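Local coordinates for protein mosquitocidal toxin (Bacillus sphaericus, PDB 2CB4) that probably transfers ADP-ribose from NAD to target proteins, through the catalytic domain of an insecticidal toxin that kills mosquito larvae, at residues 148-152 / 240-244; 42-48 / 109-113. The protein carries 1 engineered substitution. All blocks are in the same frame, centred on the assembly; numbering follows the deposited sequence.

Contact 1: 148-152 / 240-244; sequences NNIIY and NNMDS
I150 lays its CD1 against CB of N241 at 3.9 Å, where the loop 240-244 crosses the start of strand 150-156. That strand lies between 78-82 and 192-199 in the mixed sheet of the ADP-ribosyltransferase fold. With CG of D243 anti to its carbonyl carbon (chi1 -62°), the carboxylate reaches the backbone amide of I150: OD1 accepts from N at 3.1 Å, nearly straight at 162°, through its syn lone pair. The same oxygen sits beside CB of N149, whose amide is turned 71° from the carboxylate. OD2 makes a salt bridge to R83, which also takes the carbonyl of N148; both oxygens are engaged, which restrains the turn of the carboxylate and would probably favour the charged acid. Water 1 adds a backbone link, donating to I150 O and accepting from D243 N. H233 of a second subunit packs on N149. The amide of N241 is held elsewhere, by E197, while its backbone faces Y152. Water 2 donates to OH of Y152 at 2.7 Å and accepts from N of N241. The phenol donates from OH to O of N241, 2.6 Å away, in the carbonyl plane and on a lone pair.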
loop_
_atom_site.group_PDB
_atom_site.type_symbol
_atom_site.label_atom_id
_atom_site.label_comp_id
_atom_site.label_asym_id
_atom_site.label_seq_id
_atom_site.Cartn_x
_atom_site.Cartn_y
_atom_site.Cartn_z
ATOM N N ASN A 148 -37.590 -19.276 4.390
ATOM C CA ASN A 148 -36.886 -18.883 3.172
ATOM C C ASN A 148 -35.469 -19.389 3.134
ATOM O O ASN A 148 -34.659 -19.139 4.053
ATOM C CB ASN A 148 -36.872 -17.333 3.035
ATOM C CG ASN A 148 -38.282 -16.723 3.187
ATOM O OD1 ASN A 148 -38.598 -16.071 4.192
ATOM N ND2 ASN A 148 -39.160 -17.041 2.248
ATOM N N ASN A 149 -35.170 -20.097 2.047
ATOM C CA ASN A 149 -33.843 -20.607 1.816
ATOM C C ASN A 149 -33.312 -21.527 2.901
ATOM O O ASN A 149 -34.066 -22.337 3.451
ATOM C CB ASN A 149 -32.882 -19.450 1.470
ATOM C CG ASN A 149 -33.436 -18.551 0.342
ATOM O OD1 ASN A 149 -33.766 -17.392 0.559
ATOM N ND2 ASN A 149 -33.579 -19.118 -0.831
ATOM N N ILE A 150 -32.016 -21.414 3.178
ATOM C CA ILE A 150 -31.316 -22.256 4.136
ATOM C C ILE A 150 -30.994 -21.552 5.453
ATOM O O ILE A 150 -30.321 -20.519 5.482
ATOM C CB ILE A 150 -29.962 -22.737 3.528
ATOM C CG1 ILE A 150 -30.214 -23.389 2.163
ATOM C CG2 ILE A 150 -29.212 -23.679 4.502
ATOM C CD1 ILE A 150 -28.936 -23.749 1.403
ATOM N N ILE A 151 -31.458 -22.147 6.548
ATOM C CA ILE A 151 -31.196 -21.605 7.868
ATOM C C ILE A 151 -30.908 -22.770 8.815
ATOM O O ILE A 151 -31.381 -23.910 8.614
ATOM C CB ILE A 151 -32.361 -20.684 8.367
ATOM C CG1 ILE A 151 -31.898 -19.851 9.575
ATOM C CG2 ILE A 151 -33.628 -21.504 8.674
ATOM C CD1 ILE A 151 -32.810 -18.724 9.925
ATOM N N TYR A 152 -30.108 -22.490 9.834
ATOM C CA TYR A 152 -29.737 -23.497 10.828
ATOM C C TYR A 152 -30.278 -23.113 12.206
ATOM O O TYR A 152 -30.338 -21.940 12.559
ATOM C CB TYR A 152 -28.197 -23.603 10.899
ATOM C CG TYR A 152 -27.583 -24.074 9.587
ATOM C CD1 TYR A 152 -27.375 -25.444 9.341
ATOM C CD2 TYR A 152 -27.278 -23.159 8.561
ATOM C CE1 TYR A 152 -26.876 -25.879 8.133
ATOM C CE2 TYR A 152 -26.787 -23.603 7.327
ATOM C CZ TYR A 152 -26.591 -24.964 7.125
ATOM O OH TYR A 152 -26.069 -25.440 5.930
ATOM N N ASN A 240 -21.249 -26.977 4.175
ATOM C CA ASN A 240 -21.051 -25.610 3.748
ATOM C C ASN A 240 -22.223 -24.944 3.113
ATOM O O ASN A 240 -22.049 -23.880 2.531
ATOM C CB ASN A 240 -19.885 -25.550 2.766
ATOM C CG ASN A 240 -18.620 -25.154 3.438
ATOM O OD1 ASN A 240 -17.684 -25.958 3.532
ATOM N ND2 ASN A 240 -18.626 -23.955 4.053
ATOM N N ASN A 241 -23.415 -25.535 3.186
ATOM C CA ASN A 241 -24.560 -24.899 2.524
ATOM C C ASN A 241 -24.975 -23.601 3.139
ATOM O O ASN A 241 -25.318 -23.521 4.318
ATOM C CB ASN A 241 -25.763 -25.841 2.386
ATOM C CG ASN A 241 -25.372 -27.189 1.846
ATOM O OD1 ASN A 241 -24.419 -27.317 1.077
ATOM N ND2 ASN A 241 -26.053 -28.213 2.302
HETATM N N MSE A 242 -24.994 -22.583 2.317
HETATM C CA MSE A 242 -25.376 -21.260 2.781
HETATM C C MSE A 242 -25.996 -20.459 1.633
HETATM O O MSE A 242 -25.674 -20.679 0.474
HETATM C CB MSE A 242 -24.045 -20.568 3.078
HETATM C CG MSE A 242 -24.141 -19.633 4.241
HETATM SE SE MSE A 242 -22.579 -18.574 4.679
HETATM C CE MSE A 242 -23.693 -17.178 5.391
ATOM N N ASP A 243 -26.847 -19.501 1.966
ATOM C CA ASP A 243 -27.472 -18.626 0.969
ATOM C C ASP A 243 -26.455 -17.715 0.240
ATOM O O ASP A 243 -25.513 -17.189 0.854
ATOM C CB ASP A 243 -28.512 -17.736 1.653
ATOM C CG ASP A 243 -29.628 -18.525 2.279
ATOM O OD1 ASP A 243 -29.927 -19.654 1.806
ATOM O OD2 ASP A 243 -30.240 -17.991 3.217
ATOM N N SER A 244 -26.679 -17.516 -1.062
ATOM C CA SER A 244 -25.809 -16.672 -1.914
ATOM C C SER A 244 -24.310 -16.993 -1.736
ATOM O O SER A 244 -23.446 -16.511 -2.491
ATOM C CB SER A 244 -26.095 -15.159 -1.723
ATOM O OG SER A 244 -25.603 -14.652 -0.479
HETATM O O HOH W 1 -27.753 -19.969 4.733
HETATM O O HOH W 2 -24.185 -27.371 5.477
#

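Contact 2: 42-48 / 109-113; sequences LISTRIP and THLLN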
loop_
_atom_site.group_PDB
_atom_site.type_symbol
_atom_site.label_atom_id
_atom_site.label_comp_id
_atom_site.label_asym_id
_atom_site.label_seq_id
_atom_site.Cartn_x
_atom_site.Cartn_y
_atom_site.Cartn_z
ATOM N N LEU A 42 -18.373 -2.084 33.458
ATOM C CA LEU A 42 -18.472 -1.461 32.144
ATOM C C LEU A 42 -19.906 -1.557 31.584
ATOM O O LEU A 42 -20.452 -0.590 31.073
ATOM C CB LEU A 42 -17.509 -2.185 31.215
ATOM C CG LEU A 42 -16.720 -1.445 30.151
ATOM C CD1 LEU A 42 -16.346 -0.073 30.623
ATOM C CD2 LEU A 42 -15.479 -2.249 29.861
ATOM N N ILE A 43 -20.522 -2.723 31.705
ATOM C CA ILE A 43 -21.887 -2.922 31.229
ATOM C C ILE A 43 -22.930 -2.270 32.162
ATOM O O ILE A 43 -23.851 -1.607 31.703
ATOM C CB ILE A 43 -22.208 -4.452 31.122
ATOM C CG1 ILE A 43 -21.361 -5.114 30.041
ATOM C CG2 ILE A 43 -23.692 -4.698 30.941
ATOM C CD1 ILE A 43 -21.462 -6.642 30.035
ATOM N N SER A 44 -22.791 -2.506 33.466
ATOM C CA SER A 44 -23.716 -2.000 34.505
ATOM C C SER A 44 -23.903 -0.483 34.588
ATOM O O SER A 44 -24.991 0.009 34.897
ATOM C CB SER A 44 -23.295 -2.526 35.870
ATOM O OG SER A 44 -23.785 -3.842 36.059
ATOM N N THR A 45 -22.843 0.254 34.313
ATOM C CA THR A 45 -22.904 1.701 34.376
ATOM C C THR A 45 -23.706 2.390 33.277
ATOM O O THR A 45 -24.035 3.568 33.398
ATOM C CB THR A 45 -21.504 2.312 34.517
ATOM O OG1 THR A 45 -20.784 2.177 33.271
ATOM C CG2 THR A 45 -20.758 1.601 35.669
ATOM N N ARG A 46 -24.031 1.674 32.208
ATOM C CA ARG A 46 -24.835 2.278 31.146
ATOM C C ARG A 46 -26.276 1.774 31.292
ATOM O O ARG A 46 -27.090 1.866 30.354
ATOM C CB ARG A 46 -24.268 1.977 29.748
ATOM C CG ARG A 46 -22.939 2.663 29.422
ATOM C CD ARG A 46 -23.108 4.168 29.262
ATOM N NE ARG A 46 -21.827 4.882 29.297
ATOM C CZ ARG A 46 -21.699 6.212 29.249
ATOM N NH1 ARG A 46 -22.790 6.977 29.162
ATOM N NH2 ARG A 46 -20.487 6.771 29.278
ATOM N N ILE A 47 -26.585 1.230 32.470
ATOM C CA ILE A 47 -27.931 0.739 32.753
ATOM C C ILE A 47 -28.532 1.479 33.962
ATOM O O ILE A 47 -28.135 1.245 35.113
ATOM C CB ILE A 47 -27.977 -0.782 33.009
ATOM C CG1 ILE A 47 -27.275 -1.547 31.876
ATOM C CG2 ILE A 47 -29.425 -1.236 33.229
ATOM C CD1 ILE A 47 -27.387 -3.051 31.988
ATOM N N PRO A 48 -29.489 2.367 33.691
ATOM C CA PRO A 48 -30.144 3.130 34.750
ATOM C C PRO A 48 -30.791 2.194 35.771
ATOM O O PRO A 48 -31.386 1.177 35.405
ATOM C CB PRO A 48 -31.232 3.914 34.000
ATOM C CG PRO A 48 -30.800 3.918 32.580
ATOM C CD PRO A 48 -30.109 2.609 32.379
ATOM N N THR A 109 -20.051 -2.613 24.434
ATOM C CA THR A 109 -20.599 -3.224 25.653
ATOM C C THR A 109 -21.949 -2.682 26.036
ATOM O O THR A 109 -22.483 -3.038 27.066
ATOM C CB THR A 109 -19.638 -3.067 26.867
ATOM O OG1 THR A 109 -19.279 -1.685 27.024
ATOM C CG2 THR A 109 -18.373 -3.870 26.631
ATOM N N HIS A 110 -22.511 -1.830 25.188
ATOM C CA HIS A 110 -23.808 -1.255 25.462
ATOM C C HIS A 110 -24.949 -2.246 25.276
ATOM O O HIS A 110 -25.582 -2.329 24.220
ATOM C CB HIS A 110 -24.025 0.039 24.680
ATOM C CG HIS A 110 -25.132 0.875 25.226
ATOM N ND1 HIS A 110 -25.119 2.259 25.190
ATOM C CD2 HIS A 110 -26.290 0.527 25.855
ATOM C CE1 HIS A 110 -26.229 2.723 25.751
ATOM N NE2 HIS A 110 -26.951 1.692 26.169
ATOM N N LEU A 111 -25.225 -2.986 26.343
ATOM C CA LEU A 111 -26.253 -4.012 26.355
ATOM C C LEU A 111 -27.656 -3.627 25.932
ATOM O O LEU A 111 -28.289 -4.346 25.161
ATOM C CB LEU A 111 -26.258 -4.765 27.690
ATOM C CG LEU A 111 -27.221 -5.961 27.780
ATOM C CD1 LEU A 111 -26.901 -6.990 26.699
ATOM C CD2 LEU A 111 -27.140 -6.585 29.159
ATOM N N LEU A 112 -28.172 -2.522 26.459
ATOM C CA LEU A 112 -29.537 -2.090 26.112
ATOM C C LEU A 112 -29.662 -1.662 24.657
ATOM O O LEU A 112 -30.667 -1.945 24.024
ATOM C CB LEU A 112 -30.033 -0.979 27.051
ATOM C CG LEU A 112 -30.623 -1.496 28.375
ATOM C CD1 LEU A 112 -30.859 -0.330 29.330
ATOM C CD2 LEU A 112 -31.903 -2.317 28.169
ATOM N N ASN A 113 -28.623 -1.040 24.113
ATOM C CA ASN A 113 -28.655 -0.626 22.741
ATOM C C ASN A 113 -28.567 -1.831 21.839
ATOM O O ASN A 113 -29.234 -1.901 20.780
ATOM C CB ASN A 113 -27.514 0.328 22.423
ATOM C CG ASN A 113 -27.853 1.748 22.727
ATOM O OD1 ASN A 113 -28.972 2.086 23.214
ATOM N ND2 ASN A 113 -26.917 2.608 22.478
HETATM O O HOH W 3 -24.472 -1.541 29.074
#
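I43 and T109 cross at a slant, and the two branches of the isoleucine share the work. With CG1 anti to its carbonyl carbon (chi1 -66°), that branch meets O of T109 at 3.8 Å, while CG2, anti to the backbone N, reaches CB of L111 at 4.1 Å. F123 of strand 123-131 touches both I43 and L111 and so backs this apolar patch. One residue earlier, L42 lies at about a right angle to T109, its CG 4.0 Å from OG1. At the other end of the contact CD1 of L112 rests against I47 and P48 together, 4.3 Å from CG2 of the first and from CD of the second. To one side of these patches CB of R46 rests over one face of the H110 ring, and the rest of the arginine leads away from it; D34 of a second subunit packs against both residues. No direct hydrogen bond joins the segments. Water 3 does that instead, donating to O of I43 at 2.7 Å and accepting from N of L111 at 3.2 Å. Each backbone is bending here: S44 to I47 forms a type I turn, and H110 centres an inverse gamma turn. The C-terminal part of helix 36-44 thus packs against T109 and the N-terminal turn of helix 111-117, whose N-cap is H110, within the ADP-ribosyltransferase domain.

Overall arrangement
The two contacts sit far apart in the catalytic domain, with centres 34 Å from each other and nearest atoms about 20 Å apart. They follow in series along the chain, contact 2 closing before contact 1 opens. The core sheet connects them: contact 1 is built on strand 150-156, whose neighbour 78-82 pairs in turn with 123-131, the strand whose F123 backs contact 2. Contact 1 ties a loop to the sheet through polar bonds; contact 2 is mainly apolar and joins the end of one helix to the start of another. Both also touch the second subunit. The family's NAD site probably lies along this same sheet, but neither contact itself holds a residue identified as catalytic.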